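Local coordinates for hypothetical protein DUF871 (Enterococcus faecalis, PDB 2P0O) that is of unknown function but is probably a TIM-barrel glycosidase that cleaves 6-phosphorylated MurNAc-containing disaccharides, at residues 176-181 and 217-222. Numbering follows the deposited sequence.
Sequences TFVPGD and DAVYIG
In the closed eight-stranded parallel barrel of this TIM-barrel fold, strands 173-178 and 218-221 are the last neighbours before the sheet returns to strand 4-8, joined through helix 203-212 in a beta-alpha-beta crossover. Thr176, Phe177 and Val178 pair with Val219, Tyr220 and Ile221, and the short strand segments cross at -41°. Backbone bonds alternate in direction: Thr176 N to Ala218 O, Tyr220 N to Thr176 O, Val178 N to Tyr220 O, and Gly222 N to Val178 O. The last is the shortest, with Gly222 N 2.6 Å from Val178 O. Three CA-H...O contacts accompany them, with Phe177 CA lying 3.1 Å from Tyr220 O.

Side chains divide between the two faces. Toward helix 203-212, where Leu210 meets both Thr176 and Val178, the methyls mesh: Val178 CG1 meets Val219 CG1 at 3.6 Å, the two side chains crossing at about a right angle, while Thr176 lies alongside Val219. With Val178 CG1 anti to the carbonyl carbon (chi1 -68°), CG2 falls between the backbone N and the carbonyl carbon and approaches Ile221 CD1 at 3.8 Å. Beyond the strand, Ile221 CG2 rests on Gly180 CA at 3.7 Å, a close fit to a residue that has no side chain.

On the barrel's inner face, Phe177 CD1 touches Tyr220 CB at 3.7 Å, whereas the phenol leads away to an edge-to-face contact with Trp144. The Phe177 ring likewise packs edge-to-face with Phe35 and Tyr147. Buried strand amides and carbonyls thus bond across the pair, while Phe177 N and Ile221 O turn to the hydroxyls of Thr194 and Ser8, between methyl groups facing the helix and aromatic rings turned toward the barrel interior.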
# COMPACT_ATOMS: atom_id res chain seq x y z
N THR A 176 -0.91 0.50 -9.30
CA THR A 176 -1.43 -0.77 -8.84
C THR A 176 -2.25 -0.56 -7.56
O THR A 176 -2.09 0.45 -6.86
CB THR A 176 -0.26 -1.74 -8.58
OG1 THR A 176 -0.79 -3.03 -8.24
CG2 THR A 176 0.61 -1.26 -7.42
N PHE A 177 -3.10 -1.53 -7.25
CA PHE A 177 -3.88 -1.48 -6.03
C PHE A 177 -3.40 -2.46 -4.97
O PHE A 177 -2.79 -3.49 -5.28
CB PHE A 177 -5.37 -1.78 -6.31
CG PHE A 177 -6.05 -0.73 -7.15
CD1 PHE A 177 -6.58 0.42 -6.57
CD2 PHE A 177 -6.17 -0.91 -8.53
CE1 PHE A 177 -7.23 1.39 -7.33
CE2 PHE A 177 -6.85 0.04 -9.31
CZ PHE A 177 -7.35 1.21 -8.72
N VAL A 178 -3.70 -2.16 -3.71
CA VAL A 178 -3.67 -3.17 -2.67
C VAL A 178 -5.07 -3.13 -2.05
O VAL A 178 -5.76 -2.10 -2.14
CB VAL A 178 -2.56 -2.90 -1.60
CG1 VAL A 178 -1.16 -3.07 -2.20
CG2 VAL A 178 -2.71 -1.52 -0.93
N PRO A 179 -5.48 -4.22 -1.38
CA PRO A 179 -6.78 -4.20 -0.73
C PRO A 179 -6.73 -3.36 0.56
O PRO A 179 -5.64 -3.06 1.08
CB PRO A 179 -7.05 -5.68 -0.42
CG PRO A 179 -5.67 -6.25 -0.19
CD PRO A 179 -4.75 -5.49 -1.15
N GLY A 180 -7.90 -2.95 1.04
CA GLY A 180 -8.00 -2.33 2.35
C GLY A 180 -8.59 -3.31 3.36
O GLY A 180 -9.14 -4.35 2.97
N ASP A 181 -8.50 -2.99 4.64
CA ASP A 181 -8.94 -3.89 5.70
C ASP A 181 -9.80 -3.21 6.75
O ASP A 181 -10.01 -3.78 7.83
CB ASP A 181 -7.71 -4.52 6.38
CG ASP A 181 -6.78 -3.48 7.03
OD1 ASP A 181 -6.90 -2.27 6.72
OD2 ASP A 181 -5.91 -3.87 7.84
N ASP A 217 5.14 2.58 -9.84
CA ASP A 217 5.33 3.99 -9.51
C ASP A 217 4.39 4.43 -8.40
O ASP A 217 4.71 5.36 -7.64
CB ASP A 217 5.20 4.86 -10.75
CG ASP A 217 6.22 4.48 -11.81
OD1 ASP A 217 7.42 4.73 -11.60
OD2 ASP A 217 5.83 3.92 -12.85
N ALA A 218 3.25 3.75 -8.27
CA ALA A 218 2.23 4.17 -7.31
C ALA A 218 1.40 3.02 -6.78
O ALA A 218 1.16 2.03 -7.49
CB ALA A 218 1.34 5.24 -7.92
N VAL A 219 0.97 3.14 -5.52
CA VAL A 219 0.14 2.12 -4.90
C VAL A 219 -1.08 2.77 -4.25
O VAL A 219 -0.92 3.71 -3.45
CB VAL A 219 0.94 1.30 -3.85
CG1 VAL A 219 0.06 0.17 -3.31
CG2 VAL A 219 2.19 0.72 -4.46
N TYR A 220 -2.27 2.25 -4.59
CA TYR A 220 -3.55 2.73 -4.09
C TYR A 220 -4.30 1.68 -3.29
O TYR A 220 -4.36 0.51 -3.67
CB TYR A 220 -4.44 3.18 -5.26
CG TYR A 220 -4.11 4.58 -5.77
CD1 TYR A 220 -2.81 4.89 -6.23
CD2 TYR A 220 -5.08 5.60 -5.79
CE1 TYR A 220 -2.49 6.16 -6.69
CE2 TYR A 220 -4.77 6.92 -6.26
CZ TYR A 220 -3.47 7.17 -6.71
OH TYR A 220 -3.12 8.41 -7.18
N ILE A 221 -4.91 2.10 -2.19
CA ILE A 221 -5.87 1.26 -1.49
C ILE A 221 -7.09 1.10 -2.40
O ILE A 221 -7.70 2.10 -2.82
CB ILE A 221 -6.34 1.87 -0.13
CG1 ILE A 221 -5.16 2.50 0.65
CG2 ILE A 221 -7.11 0.81 0.70
CD1 ILE A 221 -4.04 1.50 0.97
N GLY A 222 -7.45 -0.16 -2.68
CA GLY A 222 -8.61 -0.46 -3.52
C GLY A 222 -9.93 -0.32 -2.80
O GLY A 222 -10.89 0.25 -3.35